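Carbohydrate binding family 6 (Clostridium thermocellum, PDB 5A8C) probably removes terminal alpha-L-arabinofuranosyl groups from arabinose-bearing polysaccharides by hydrolysis, as a family 43 glycoside hydrolase built as a five-bladed beta-propeller. Local coordinates at residues Asp70-Ser75 with His85-Asn90; Asn46-Ile51 with Asn81-Gly86; Ser64-Pro69 with Val100-Ser105. All blocks are in the same frame, centred on the assembly; numbering follows the deposited sequence. Where two conformers were deposited one is given.

Contacts 1 and 2 belong to one four-stranded blade of the propeller, and contact 3 ties that blade to the beginning of the next. Contact 1 pairs the neighbouring strands 70-76 and 83-90; contact 2, with its centre about 10 Å away, reaches from strand 83-90 across strand 70-76 to strand 48-56 and shares His-85 and Gly-86 with it. Contact 3, centred about 13 Å from contact 1, meets it where Ser-101 packs on Asp-70 and Ile-71. It reaches a bound Tris molecule, about 3 Å from the side chain of Tyr-66. The calcium ion is about 9 Å from the side chain of Trp-102 and about 10 Å from those of Ile-71 and Ile-51.

Contact 1: Asp70-Ser75 with His85-Asn90; sequences DITCIS and HGEVFN
The carboxylate of Asp-70 overlaps the CG methylene of Glu-87, with Asp-70 CG 3.5 Å from Glu-87 CG. The two carboxylate planes stand 49° apart, and a water joins Asp-70 OD2 to Glu-87 OE1, easing what would probably be repulsion between like charges. A bend at chi2 (68°) turns Glu-87 toward Thr-72, whose OG1 donates to Glu-87 OE2 at 2.7 Å, on the anti side but 26° out of the carboxylate plane; Arg-35 holds the same oxygen in a salt bridge. A second water bridges Asp-70 OD2 and Asn-90 ND2.

The small side chain of Cys-73 fits against the Val-88 methyls, its CB 3.7 Å from Val-88 CG1. Farther along, Ser-75 OG and His-85 NE2 share a 2.7 Å hydrogen bond at the edge of the imidazole.

The backbones pair antiparallel, Cys-73 N bonding to Gly-86 O at 3.0 Å. Between the pairs Asp-70/Asn-90 and Thr-72/Glu-87, strand 83-90 has one extra residue, a beta bulge; Gly-86 beside it has a positive phi, which glycine takes easily. Strand 70-76 has strand 48-56 on its other flank, while strand 83-90 ends the sheet and runs into helix 91-94, which Asn-90 caps through Arg-93 N.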
ATOM      1  N   ASP A  70     -12.785  -2.198  -6.476  1.00  6.48           N
ATOM      2  CA  ASP A  70     -11.920  -3.148  -7.152  1.00  6.68           C
ATOM      3  C   ASP A  70     -10.463  -2.625  -7.155  1.00  6.13           C
ATOM      4  O   ASP A  70     -10.211  -1.503  -6.735  1.00  6.30           O
ATOM      5  CB  ASP A  70     -12.508  -3.531  -8.530  1.00  7.94           C
ATOM      6  CG  ASP A  70     -12.924  -2.392  -9.412  1.00  9.25           C
ATOM      7  OD1 ASP A  70     -12.532  -1.255  -9.150  1.00 10.09           O
ATOM      8  OD2 ASP A  70     -13.604  -2.684 -10.429  1.00 12.19           O
ATOM      9  N   ILE A  71      -9.574  -3.506  -7.620  1.00  6.61           N
ATOM     10  CA  ILE A  71      -8.127  -3.282  -7.637  0.80  6.48           C
ATOM     11  C   ILE A  71      -7.645  -3.349  -9.099  1.00  6.20           C
ATOM     12  O   ILE A  71      -7.848  -4.366  -9.749  1.00  7.61           O
ATOM     13  CB  ILE A  71      -7.417  -4.341  -6.808  0.80  6.83           C
ATOM     14  CG1 ILE A  71      -7.830  -4.303  -5.383  0.80  7.84           C
ATOM     15  CG2 ILE A  71      -5.904  -4.256  -6.985  0.80  6.73           C
ATOM     16  CD1 ILE A  71      -7.537  -3.043  -4.727  0.80  8.73           C
ATOM     17  N   THR A  72      -6.914  -2.324  -9.512  1.00  6.35           N
ATOM     18  CA  THR A  72      -6.306  -2.238 -10.839  1.00  6.90           C
ATOM     19  C   THR A  72      -4.912  -2.806 -10.799  1.00  6.72           C
ATOM     20  O   THR A  72      -4.204  -2.610  -9.812  1.00  7.50           O
ATOM     21  CB  THR A  72      -6.220  -0.724 -11.246  1.00  8.32           C
ATOM     22  OG1 THR A  72      -7.507  -0.149 -11.218  1.00 10.20           O
ATOM     23  CG2 THR A  72      -5.541  -0.542 -12.574  1.00  8.59           C
ATOM     24  N   CYS A  73      -4.464  -3.440 -11.892  1.00  6.98           N
ATOM     25  CA  CYS A  73      -3.067  -3.884 -11.975  1.00  6.72           C
ATOM     26  C   CYS A  73      -2.498  -3.423 -13.308  1.00  6.41           C
ATOM     27  O   CYS A  73      -3.127  -3.607 -14.378  1.00  7.39           O
ATOM     28  CB  CYS A  73      -2.997  -5.400 -11.909  1.00  7.98           C
ATOM     29  SG  CYS A  73      -1.393  -6.132 -12.094  1.00 10.02           S
ATOM     30  N   ILE A  74      -1.285  -2.861 -13.264  1.00  6.61           N
ATOM     31  CA  ILE A  74      -0.481  -2.519 -14.458  1.00  7.02           C
ATOM     32  C   ILE A  74       0.895  -3.148 -14.264  1.00  6.87           C
ATOM     33  O   ILE A  74       1.320  -3.415 -13.149  1.00  7.58           O
ATOM     34  CB  ILE A  74      -0.429  -0.995 -14.688  1.00  7.35           C
ATOM     35  CG1 ILE A  74       0.373  -0.266 -13.622  1.00  7.68           C
ATOM     36  CG2 ILE A  74      -1.815  -0.422 -14.853  1.00  8.22           C
ATOM     37  CD1 ILE A  74       0.558   1.212 -13.875  1.00  8.79           C
ATOM     38  N   SER A  75       1.630  -3.329 -15.364  1.00  7.58           N
ATOM     39  CA  SER A  75       2.975  -3.869 -15.223  1.00  7.52           C
ATOM     40  C   SER A  75       3.868  -3.410 -16.325  1.00  7.89           C
ATOM     41  O   SER A  75       3.454  -2.943 -17.391  1.00  9.03           O
ATOM     42  CB  SER A  75       3.000  -5.408 -15.174  1.00  8.71           C
ATOM     43  OG  SER A  75       2.788  -5.972 -16.475  1.00  9.75           O
ATOM     44  N   HIS A  85      -3.621  -4.371 -17.070  1.00  7.89           N
ATOM     45  CA  HIS A  85      -4.224  -5.672 -16.832  1.00  8.52           C
ATOM     46  C   HIS A  85      -5.653  -5.595 -16.332  1.00  8.59           C
ATOM     47  O   HIS A  85      -6.243  -6.624 -15.945  1.00 10.69           O
ATOM     48  CB  HIS A  85      -3.368  -6.491 -15.889  1.00  8.45           C
ATOM     49  CG  HIS A  85      -1.964  -6.678 -16.365  1.00  8.55           C
ATOM     50  ND1 HIS A  85      -1.643  -7.401 -17.489  1.00  9.70           N
ATOM     51  CD2 HIS A  85      -0.798  -6.196 -15.903  1.00  9.26           C
ATOM     52  CE1 HIS A  85      -0.328  -7.402 -17.623  1.00  9.44           C
ATOM     53  NE2 HIS A  85       0.224  -6.662 -16.696  1.00  9.74           N
ATOM     54  N   GLY A  86      -6.246  -4.383 -16.297  1.00  8.50           N
ATOM     55  CA  GLY A  86      -7.606  -4.230 -15.855  1.00  8.76           C
ATOM     56  C   GLY A  86      -7.747  -4.343 -14.349  1.00  8.09           C
ATOM     57  O   GLY A  86      -6.761  -4.185 -13.589  1.00  8.93           O
ATOM     58  N   GLU A  87      -8.956  -4.585 -13.905  1.00  7.83           N
ATOM     59  CA  GLU A  87      -9.248  -4.782 -12.516  1.00  8.04           C
ATOM     60  C   GLU A  87      -9.214  -6.266 -12.240  1.00  8.39           C
ATOM     61  O   GLU A  87      -9.985  -7.022 -12.773  1.00 11.66           O
ATOM     62  CB  GLU A  87     -10.537  -4.085 -12.083  1.00  9.62           C
ATOM     63  CG  GLU A  87     -10.366  -2.577 -11.810  1.00 10.56           C
ATOM     64  CD  GLU A  87     -10.065  -1.803 -13.064  1.00 10.62           C
ATOM     65  OE1 GLU A  87     -10.962  -1.749 -13.937  1.00 13.47           O
ATOM     66  OE2 GLU A  87      -8.981  -1.233 -13.185  1.00 11.53           O
ATOM     67  N   VAL A  88      -8.300  -6.675 -11.356  1.00  7.40           N
ATOM     68  CA  VAL A  88      -7.964  -8.066 -11.095  1.00  7.36           C
ATOM     69  C   VAL A  88      -8.648  -8.653  -9.870  1.00  7.12           C
ATOM     70  O   VAL A  88      -8.587  -9.852  -9.678  1.00  7.95           O
ATOM     71  CB  VAL A  88      -6.422  -8.237 -10.991  1.00  7.92           C
ATOM     72  CG1 VAL A  88      -5.753  -7.816 -12.282  1.00  8.96           C
ATOM     73  CG2 VAL A  88      -5.853  -7.474  -9.776  1.00  8.28           C
ATOM     74  N   PHE A  89      -9.337  -7.802  -9.104  1.00  7.14           N
ATOM     75  CA  PHE A  89     -10.087  -8.214  -7.940  1.00  6.89           C
ATOM     76  C   PHE A  89     -11.218  -7.233  -7.785  1.00  7.22           C
ATOM     77  O   PHE A  89     -10.987  -6.036  -7.803  1.00  7.70           O
ATOM     78  CB  PHE A  89      -9.232  -8.216  -6.637  1.00  7.15           C
ATOM     79  CG  PHE A  89      -9.965  -8.576  -5.400  1.00  6.74           C
ATOM     80  CD1 PHE A  89     -10.447  -9.865  -5.209  1.00  7.10           C
ATOM     81  CD2 PHE A  89     -10.260  -7.616  -4.452  1.00  7.45           C
ATOM     82  CE1 PHE A  89     -11.144 -10.192  -4.069  1.00  7.15           C
ATOM     83  CE2 PHE A  89     -10.950  -7.949  -3.294  1.00  7.86           C
ATOM     84  CZ  PHE A  89     -11.404  -9.225  -3.124  1.00  7.72           C
ATOM     85  N   ASN A  90     -12.434  -7.765  -7.505  1.00  7.34           N
ATOM     86  CA  ASN A  90     -13.608  -6.964  -7.238  1.00  7.57           C
ATOM     87  C   ASN A  90     -14.224  -7.521  -5.969  1.00  7.28           C
ATOM     88  O   ASN A  90     -14.543  -8.689  -5.957  1.00  7.95           O
ATOM     89  CB  ASN A  90     -14.578  -7.022  -8.441  1.00  9.07           C
ATOM     90  CG  ASN A  90     -15.869  -6.306  -8.188  1.00  9.89           C
ATOM     91  OD1 ASN A  90     -16.639  -6.688  -7.319  1.00 10.59           O
ATOM     92  ND2 ASN A  90     -16.097  -5.241  -8.908  1.00 13.15           N
TER
HETATM   93  O   HOH W   1     -14.291  -5.092 -11.382  1.00 15.05           O
HETATM   94  O   HOH W   2     -13.499  -1.921 -13.128  1.00 18.63           O

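Contact 2: Asn46-Ile51 with Asn81-Gly86; sequences NGRLYI and NWTDHG
Thr-83 OG1 and Arg-48 NH2 are held by one water, which lies 2.6 Å from Thr-83 OG1, accepts from Arg-48 NH2 at 2.9 Å and donates to the carbonyl oxygen of Asn-81. Three groups thus grip it, and it bridges the two segments; Arg-48 NH2 and Thr-83 OG1 themselves merely approach, to 3.5 Å. The water sits in the plane of the guanidinium, at its edge. A bend at chi3 (72°) in the arginine chain swings this end across the threonine, and Ser-75 OG is a further partner of NH2. A long, many-donor side chain suits the place, since it must span the strand that lies between.

Two residues along the same strand, on the same face, Tyr-50 meets His-85: Tyr-50 CE2 is 4.0 Å from His-85 NE2, a nitrogen held by Ser-75 OG. Their planes are inclined by 30°, yet the rings are slid so far apart, with centroids 5.8 Å from each other, that they barely overlap. Tyr-50 also rests on Cys-73 and Ser-75.

Leu-49 and Ile-51 alternate with these residues and serve the other side of the sheet, where the broad indole of Trp-82 reaches over Ile-74 to touch both. With CD1 anti to CA about the CB-CG1 bond (chi2 176°), Ile-51 brings its CD1 to 3.6 Å from Trp-82 CZ3, while Leu-49 CD2 lies 4.3 Å from Trp-82 CH2.

No backbone bond links the two segments, because strand 70-76 runs between them and bonds to each. Strands 48-56, 70-76 and 83-90 follow one another in order in a four-stranded antiparallel sheet, one blade of the five-bladed propeller.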
ATOM      1  N   ASN A  46       8.841 -12.733 -12.552  1.00  9.96           N
ATOM      2  CA  ASN A  46       9.256 -13.110 -13.909  1.00 11.84           C
ATOM      3  C   ASN A  46       9.728 -11.950 -14.742  1.00 10.64           C
ATOM      4  O   ASN A  46       9.367 -11.796 -15.909  1.00 12.55           O
ATOM      5  CB  ASN A  46       8.157 -13.963 -14.519  1.00 14.82           C
ATOM      6  CG  ASN A  46       8.288 -15.454 -14.113  1.00 17.50           C
ATOM      7  OD1 ASN A  46       9.167 -15.833 -13.319  1.00 23.10           O
ATOM      8  ND2 ASN A  46       7.350 -16.264 -14.553  1.00 21.44           N
ATOM      9  N   GLY A  47      10.533 -11.099 -14.120  1.00  9.91           N
ATOM     10  CA  GLY A  47      11.175 -10.021 -14.801  1.00 10.36           C
ATOM     11  C   GLY A  47      10.344  -8.765 -14.965  1.00  9.69           C
ATOM     12  O   GLY A  47      10.856  -7.818 -15.544  1.00 10.71           O
ATOM     13  N   ARG A  48       9.096  -8.773 -14.494  1.00  8.80           N
ATOM     14  CA  ARG A  48       8.211  -7.627 -14.608  1.00  8.51           C
ATOM     15  C   ARG A  48       7.944  -7.044 -13.233  1.00  7.90           C
ATOM     16  O   ARG A  48       7.876  -7.744 -12.216  1.00  8.49           O
ATOM     17  CB  ARG A  48       6.873  -8.045 -15.221  1.00  9.34           C
ATOM     18  CG  ARG A  48       7.000  -8.559 -16.654  1.00 10.52           C
ATOM     19  CD  ARG A  48       5.651  -8.830 -17.290  1.00 11.84           C
ATOM     20  NE  ARG A  48       4.941  -7.614 -17.604  1.00 11.66           N
ATOM     21  CZ  ARG A  48       5.154  -6.891 -18.702  1.00 11.72           C
ATOM     22  NH1 ARG A  48       6.063  -7.206 -19.610  1.00 13.50           N
ATOM     23  NH2 ARG A  48       4.445  -5.791 -18.841  1.00 11.63           N
ATOM     24  N   LEU A  49       7.705  -5.737 -13.224  1.00  7.73           N
ATOM     25  CA  LEU A  49       7.230  -5.000 -12.052  1.00  7.29           C
ATOM     26  C   LEU A  49       5.728  -4.806 -12.201  1.00  6.97           C
ATOM     27  O   LEU A  49       5.280  -4.177 -13.177  1.00  8.11           O
ATOM     28  CB  LEU A  49       7.943  -3.665 -11.970  1.00  8.09           C
ATOM     29  CG  LEU A  49       7.534  -2.762 -10.793  1.00  8.66           C
ATOM     30  CD1 LEU A  49       7.810  -3.385  -9.462  1.00  8.63           C
ATOM     31  CD2 LEU A  49       8.208  -1.409 -10.905  1.00 10.52           C
ATOM     32  N   TYR A  50       4.965  -5.386 -11.278  1.00  6.61           N
ATOM     33  CA  TYR A  50       3.512  -5.286 -11.237  1.00  6.96           C
ATOM     34  C   TYR A  50       3.154  -4.302 -10.143  1.00  6.78           C
ATOM     35  O   TYR A  50       3.628  -4.393  -9.018  1.00  8.03           O
ATOM     36  CB  TYR A  50       2.864  -6.648 -10.926  1.00  7.50           C
ATOM     37  CG  TYR A  50       3.019  -7.683 -11.998  1.00  7.63           C
ATOM     38  CD1 TYR A  50       4.152  -8.458 -12.080  1.00  7.83           C
ATOM     39  CD2 TYR A  50       2.014  -7.886 -12.912  1.00  8.10           C
ATOM     40  CE1 TYR A  50       4.296  -9.393 -13.099  1.00  8.96           C
ATOM     41  CE2 TYR A  50       2.133  -8.805 -13.961  1.00  9.13           C
ATOM     42  CZ  TYR A  50       3.293  -9.558 -14.037  1.00  9.06           C
ATOM     43  OH  TYR A  50       3.444 -10.503 -15.047  1.00 11.61           O
ATOM     44  N   ILE A  51       2.214  -3.395 -10.478  1.00  6.36           N
ATOM     45  CA  ILE A  51       1.674  -2.417  -9.504  1.00  6.39           C
ATOM     46  C   ILE A  51       0.172  -2.640  -9.399  1.00  6.05           C
ATOM     47  O   ILE A  51      -0.527  -2.712 -10.419  1.00  7.92           O
ATOM     48  CB  ILE A  51       1.973  -0.963  -9.933  1.00  7.22           C
ATOM     49  CG1 ILE A  51       3.468  -0.727 -10.131  1.00  7.88           C
ATOM     50  CG2 ILE A  51       1.447  -0.030  -8.846  1.00  8.64           C
ATOM     51  CD1 ILE A  51       3.796   0.668 -10.654  1.00  9.26           C
ATOM     52  N   ASN A  81       7.019   1.013 -21.067  1.00 11.54           N
ATOM     53  CA  ASN A  81       5.740   0.559 -21.583  1.00 11.26           C
ATOM     54  C   ASN A  81       5.010  -0.086 -20.429  1.00 10.40           C
ATOM     55  O   ASN A  81       5.510  -1.089 -19.897  1.00 11.56           O
ATOM     56  CB  ASN A  81       5.935  -0.414 -22.779  1.00 12.64           C
ATOM     57  CG  ASN A  81       4.623  -0.645 -23.551  1.00 13.65           C
ATOM     58  OD1 ASN A  81       3.564  -0.686 -22.993  1.00 17.83           O
ATOM     59  ND2 ASN A  81       4.715  -0.830 -24.861  1.00 15.60           N
ATOM     60  N   TRP A  82       3.864   0.464 -20.074  1.00  9.34           N
ATOM     61  CA  TRP A  82       3.025  -0.075 -19.027  1.00  9.25           C
ATOM     62  C   TRP A  82       1.838  -0.785 -19.636  1.00  9.91           C
ATOM     63  O   TRP A  82       1.078  -0.172 -20.415  1.00 11.39           O
ATOM     64  CB  TRP A  82       2.578   1.053 -18.071  1.00  9.71           C
ATOM     65  CG  TRP A  82       3.726   1.634 -17.307  1.00 10.02           C
ATOM     66  CD1 TRP A  82       4.500   2.675 -17.650  1.00 11.36           C
ATOM     67  CD2 TRP A  82       4.278   1.125 -16.083  1.00  9.65           C
ATOM     68  NE1 TRP A  82       5.505   2.854 -16.749  1.00 11.49           N
ATOM     69  CE2 TRP A  82       5.366   1.939 -15.737  1.00 10.76           C
ATOM     70  CE3 TRP A  82       3.907   0.087 -15.202  1.00 10.45           C
ATOM     71  CZ2 TRP A  82       6.124   1.738 -14.552  1.00 12.51           C
ATOM     72  CZ3 TRP A  82       4.653  -0.116 -14.048  1.00 12.08           C
ATOM     73  CH2 TRP A  82       5.737   0.716 -13.748  1.00 12.71           C
ATOM     74  N   THR A  83       1.655  -2.043 -19.325  1.00  9.31           N
ATOM     75  CA  THR A  83       0.513  -2.814 -19.771  1.00  9.08           C
ATOM     76  C   THR A  83      -0.595  -2.738 -18.759  1.00  8.65           C
ATOM     77  O   THR A  83      -0.374  -2.892 -17.555  1.00  9.11           O
ATOM     78  CB  THR A  83       0.921  -4.279 -19.972  1.00 11.17           C
ATOM     79  OG1 THR A  83       1.992  -4.321 -20.926  1.00 15.24           O
ATOM     80  CG2 THR A  83      -0.217  -5.126 -20.420  1.00 12.53           C
ATOM     81  N   ASP A  84      -1.806  -2.480 -19.225  1.00  8.44           N
ATOM     82  CA  ASP A  84      -3.005  -2.440 -18.402  1.00  8.65           C
ATOM     83  C   ASP A  84      -3.578  -3.808 -18.296  1.00  8.63           C
ATOM     84  O   ASP A  84      -4.037  -4.375 -19.284  1.00 10.68           O
ATOM     85  CB  ASP A  84      -3.975  -1.478 -19.072  1.00  9.35           C
ATOM     86  CG  ASP A  84      -5.259  -1.247 -18.309  1.00  9.83           C
ATOM     87  OD1 ASP A  84      -5.428  -1.772 -17.190  1.00  9.97           O
ATOM     88  OD2 ASP A  84      -6.110  -0.470 -18.837  1.00 12.19           O
ATOM     89  N   HIS A  85      -3.621  -4.371 -17.070  1.00  7.89           N
ATOM     90  CA  HIS A  85      -4.224  -5.672 -16.832  1.00  8.52           C
ATOM     91  C   HIS A  85      -5.653  -5.595 -16.332  1.00  8.59           C
ATOM     92  O   HIS A  85      -6.243  -6.624 -15.945  1.00 10.69           O
ATOM     93  CB  HIS A  85      -3.368  -6.491 -15.889  1.00  8.45           C
ATOM     94  CG  HIS A  85      -1.964  -6.678 -16.365  1.00  8.55           C
ATOM     95  ND1 HIS A  85      -1.643  -7.401 -17.489  1.00  9.70           N
ATOM     96  CD2 HIS A  85      -0.798  -6.196 -15.903  1.00  9.26           C
ATOM     97  CE1 HIS A  85      -0.328  -7.402 -17.623  1.00  9.44           C
ATOM     98  NE2 HIS A  85       0.224  -6.662 -16.696  1.00  9.74           N
ATOM     99  N   GLY A  86      -6.246  -4.383 -16.297  1.00  8.50           N
ATOM    100  CA  GLY A  86      -7.606  -4.230 -15.855  1.00  8.76           C
ATOM    101  C   GLY A  86      -7.747  -4.343 -14.349  1.00  8.09           C
ATOM    102  O   GLY A  86      -6.761  -4.185 -13.589  1.00  8.93           O
TER
HETATM  103  O   HOH W   3       4.449  -3.610 -20.700  1.00 20.52           O

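Contact 3: Ser64-Pro69 with Val100-Ser105; sequences STYNIP and VSWAPS
One face of the Trp-102 indole takes both Tyr-66 and Ile-68, and here the packing is tight. Tyr-66 turns an edge to it in an edge-to-face pair: Tyr-66 CD2 lies 3.6 Å from Trp-102 CH2, toward the rim of the six-membered ring, and the planes stand 58° apart. Ile-68 covers the five-membered ring with a CH-pi contact, its CD1 4.2 Å from the centroid of that ring, while Ile-68 CB reaches 3.6 Å from Trp-102 CD1. In the tryptophan CD1 lies cis to CA (chi2 3°), which brings the pyrrole edge to Ile-68 O. That carbonyl accepts from Ser-101 N at 3.0 Å in an almost straight bond (174° at the hydrogen). Branching suits Ile-68 to its place: CB and CD1 meet the indole while CG2 lies on Ser-101 O, 3.3 Å away, a buried oxygen that stays without a hydrogen-bond partner.

Between the blades of the five-bladed propeller, the contact joins a loop of one sheet, leading from strand 48-56 to strand 70-76, to the approach to the next sheet. Past Trp-102 the chain turns a corner at Ala-103 and enters strand 104-109. Ile-68 also packs on Ser-54 and Asp-56 of the first blade, and Tyr-66 meets Tyr-297 edge-to-face. The far end of Tyr-66 meets a bound Tris molecule, its hydroxyl hydrogen-bonded to the amine; the Tris probably comes from the crystallisation liquor but may mark a pocket.

The outer side is looser and wetter. Val-100 adds little more than its CB, 3.4 Å from Ile-68 O. At the indole edge a water accepts from Trp-102 NE1, at 2.9 Å, and from the backbone N of Ile-68, bridging two N-H donors that cannot bond to each other.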
ATOM      1  N   SER A  64     -19.114  11.748  -1.765  1.00  9.24           N
ATOM      2  CA  SER A  64     -18.485  12.423  -0.629  1.00 10.13           C
ATOM      3  C   SER A  64     -17.600  11.473   0.181  1.00  9.49           C
ATOM      4  O   SER A  64     -17.259  11.757   1.317  1.00 12.17           O
ATOM      5  CB  SER A  64     -19.533  13.071   0.240  1.00 11.53           C
ATOM      6  OG  SER A  64     -20.394  12.075   0.755  1.00 12.71           O
ATOM      7  N   THR A  65     -17.234  10.342  -0.404  1.00  8.53           N
ATOM      8  CA  THR A  65     -16.259   9.437   0.170  1.00  9.37           C
ATOM      9  C   THR A  65     -15.714   8.585  -0.991  1.00  7.84           C
ATOM     10  O   THR A  65     -16.063   8.774  -2.158  1.00  8.07           O
ATOM     11  CB  THR A  65     -16.856   8.605   1.326  1.00 11.02           C
ATOM     12  OG1 THR A  65     -15.771   7.905   1.954  1.00 15.44           O
ATOM     13  CG2 THR A  65     -17.844   7.646   0.823  1.00 12.01           C
ATOM     14  N   TYR A  66     -14.812   7.687  -0.636  1.00  7.59           N
ATOM     15  CA  TYR A  66     -14.207   6.796  -1.590  1.00  7.35           C
ATOM     16  C   TYR A  66     -15.247   5.999  -2.364  1.00  7.58           C
ATOM     17  O   TYR A  66     -16.324   5.689  -1.839  1.00  8.53           O
ATOM     18  CB  TYR A  66     -13.252   5.826  -0.883  1.00  7.62           C
ATOM     19  CG  TYR A  66     -12.169   6.516  -0.095  1.00  7.36           C
ATOM     20  CD1 TYR A  66     -11.103   7.119  -0.735  1.00  7.67           C
ATOM     21  CD2 TYR A  66     -12.220   6.586   1.278  1.00  8.69           C
ATOM     22  CE1 TYR A  66     -10.122   7.804  -0.043  1.00  7.93           C
ATOM     23  CE2 TYR A  66     -11.237   7.249   1.998  1.00  9.28           C
ATOM     24  CZ  TYR A  66     -10.184   7.828   1.325  1.00  8.10           C
ATOM     25  OH  TYR A  66      -9.170   8.458   1.977  1.00  9.79           O
ATOM     26  N   ASN A  67     -14.885   5.599  -3.580  1.00  6.82           N
ATOM     27  CA  ASN A  67     -15.635   4.598  -4.331  1.00  7.05           C
ATOM     28  C   ASN A  67     -14.626   3.682  -5.012  1.00  6.50           C
ATOM     29  O   ASN A  67     -14.271   3.903  -6.169  1.00  7.30           O
ATOM     30  CB  ASN A  67     -16.586   5.248  -5.329  1.00  7.62           C
ATOM     31  CG  ASN A  67     -17.418   4.247  -6.036  1.00  8.64           C
ATOM     32  OD1 ASN A  67     -17.435   3.037  -5.706  1.00  9.02           O
ATOM     33  ND2 ASN A  67     -18.107   4.717  -7.075  1.00  9.45           N
ATOM     34  N   ILE A  68     -14.105   2.740  -4.220  1.00  6.63           N
ATOM     35  CA  ILE A  68     -13.006   1.845  -4.609  1.00  6.67           C
ATOM     36  C   ILE A  68     -13.545   0.396  -4.488  1.00  6.64           C
ATOM     37  O   ILE A  68     -13.371  -0.252  -3.436  1.00  6.81           O
ATOM     38  CB  ILE A  68     -11.771   2.035  -3.727  1.00  6.78           C
ATOM     39  CG1 ILE A  68     -11.267   3.494  -3.764  1.00  6.95           C
ATOM     40  CG2 ILE A  68     -10.667   1.098  -4.175  1.00  6.99           C
ATOM     41  CD1 ILE A  68     -10.348   3.818  -2.592  1.00  7.07           C
ATOM     42  N   PRO A  69     -14.201  -0.121  -5.531  1.00  6.81           N
ATOM     43  CA  PRO A  69     -14.832  -1.430  -5.462  1.00  7.41           C
ATOM     44  C   PRO A  69     -13.906  -2.562  -5.847  1.00  6.96           C
ATOM     45  O   PRO A  69     -14.250  -3.731  -5.711  1.00  7.82           O
ATOM     46  CB  PRO A  69     -16.009  -1.293  -6.422  1.00  8.58           C
ATOM     47  CG  PRO A  69     -15.514  -0.343  -7.470  1.00  8.98           C
ATOM     48  CD  PRO A  69     -14.695   0.647  -6.690  1.00  7.70           C
ATOM     49  N   VAL A 100     -15.872  -3.536  -0.640  1.00  6.94           N
ATOM     50  CA  VAL A 100     -14.904  -2.587  -1.198  1.00  6.83           C
ATOM     51  C   VAL A 100     -13.509  -3.186  -1.047  1.00  6.80           C
ATOM     52  O   VAL A 100     -13.300  -4.075  -0.206  1.00  6.89           O
ATOM     53  CB  VAL A 100     -15.041  -1.182  -0.578  1.00  6.79           C
ATOM     54  CG1 VAL A 100     -16.446  -0.672  -0.647  1.00  7.62           C
ATOM     55  CG2 VAL A 100     -14.531  -1.166   0.841  1.00  7.04           C
ATOM     56  N   SER A 101     -12.546  -2.611  -1.758  1.00  6.34           N
ATOM     57  CA  SER A 101     -11.189  -3.143  -1.738  1.00  6.06           C
ATOM     58  C   SER A 101     -10.162  -2.032  -1.728  1.00  5.67           C
ATOM     59  O   SER A 101      -9.609  -1.683  -2.744  1.00  7.51           O
ATOM     60  CB  SER A 101     -10.961  -4.077  -2.916  1.00  6.98           C
ATOM     61  OG  SER A 101     -11.113  -3.457  -4.155  1.00  7.65           O
ATOM     62  N   TRP A 102      -9.903  -1.450  -0.548  1.00  5.80           N
ATOM     63  CA  TRP A 102      -9.048  -0.292  -0.436  1.00  6.12           C
ATOM     64  C   TRP A 102      -7.603  -0.694  -0.195  1.00  5.57           C
ATOM     65  O   TRP A 102      -7.327  -1.497   0.722  1.00  5.89           O
ATOM     66  CB  TRP A 102      -9.508   0.584   0.762  1.00  5.92           C
ATOM     67  CG  TRP A 102     -10.877   1.138   0.665  1.00  6.10           C
ATOM     68  CD1 TRP A 102     -11.808   0.949  -0.300  1.00  6.21           C
ATOM     69  CD2 TRP A 102     -11.467   2.022   1.618  1.00  6.50           C
ATOM     70  NE1 TRP A 102     -12.958   1.683  -0.016  1.00  6.58           N
ATOM     71  CE2 TRP A 102     -12.755   2.321   1.189  1.00  6.93           C
ATOM     72  CE3 TRP A 102     -11.012   2.557   2.853  1.00  7.26           C
ATOM     73  CZ2 TRP A 102     -13.620   3.133   1.921  1.00  7.40           C
ATOM     74  CZ3 TRP A 102     -11.887   3.344   3.555  1.00  8.00           C
ATOM     75  CH2 TRP A 102     -13.150   3.622   3.115  1.00  8.01           C
ATOM     76  N   ALA A 103      -6.667  -0.059  -0.895  1.00  5.40           N
ATOM     77  CA  ALA A 103      -5.245  -0.026  -0.540  1.00  5.08           C
ATOM     78  C   ALA A 103      -4.616  -1.411  -0.476  1.00  5.17           C
ATOM     79  O   ALA A 103      -4.333  -1.952   0.594  1.00  5.59           O
ATOM     80  CB  ALA A 103      -4.999   0.765   0.742  1.00  6.22           C
ATOM     81  N   PRO A 104      -4.404  -2.025  -1.641  1.00  5.19           N
ATOM     82  CA  PRO A 104      -3.921  -3.401  -1.669  1.00  5.82           C
ATOM     83  C   PRO A 104      -2.511  -3.555  -1.131  1.00  5.55           C
ATOM     84  O   PRO A 104      -1.662  -2.663  -1.206  1.00  6.17           O
ATOM     85  CB  PRO A 104      -3.982  -3.744  -3.180  1.00  7.25           C
ATOM     86  CG  PRO A 104      -3.787  -2.418  -3.861  1.00  7.79           C
ATOM     87  CD  PRO A 104      -4.522  -1.442  -2.981  1.00  6.16           C
ATOM     88  N   SER A 105      -2.211  -4.778  -0.668  1.00  5.52           N
ATOM     89  CA  SER A 105      -0.844  -5.220  -0.375  1.00  5.23           C
ATOM     90  C   SER A 105      -0.645  -6.528  -1.116  1.00  5.32           C
ATOM     91  O   SER A 105      -1.471  -7.417  -1.027  1.00  6.61           O
ATOM     92  CB  SER A 105      -0.669  -5.427   1.111  1.00  5.90           C
ATOM     93  OG  SER A 105       0.621  -5.890   1.448  1.00  6.81           O
TER
HETATM   94  O   HOH W   4     -15.332   2.314  -1.637  1.00  7.49           O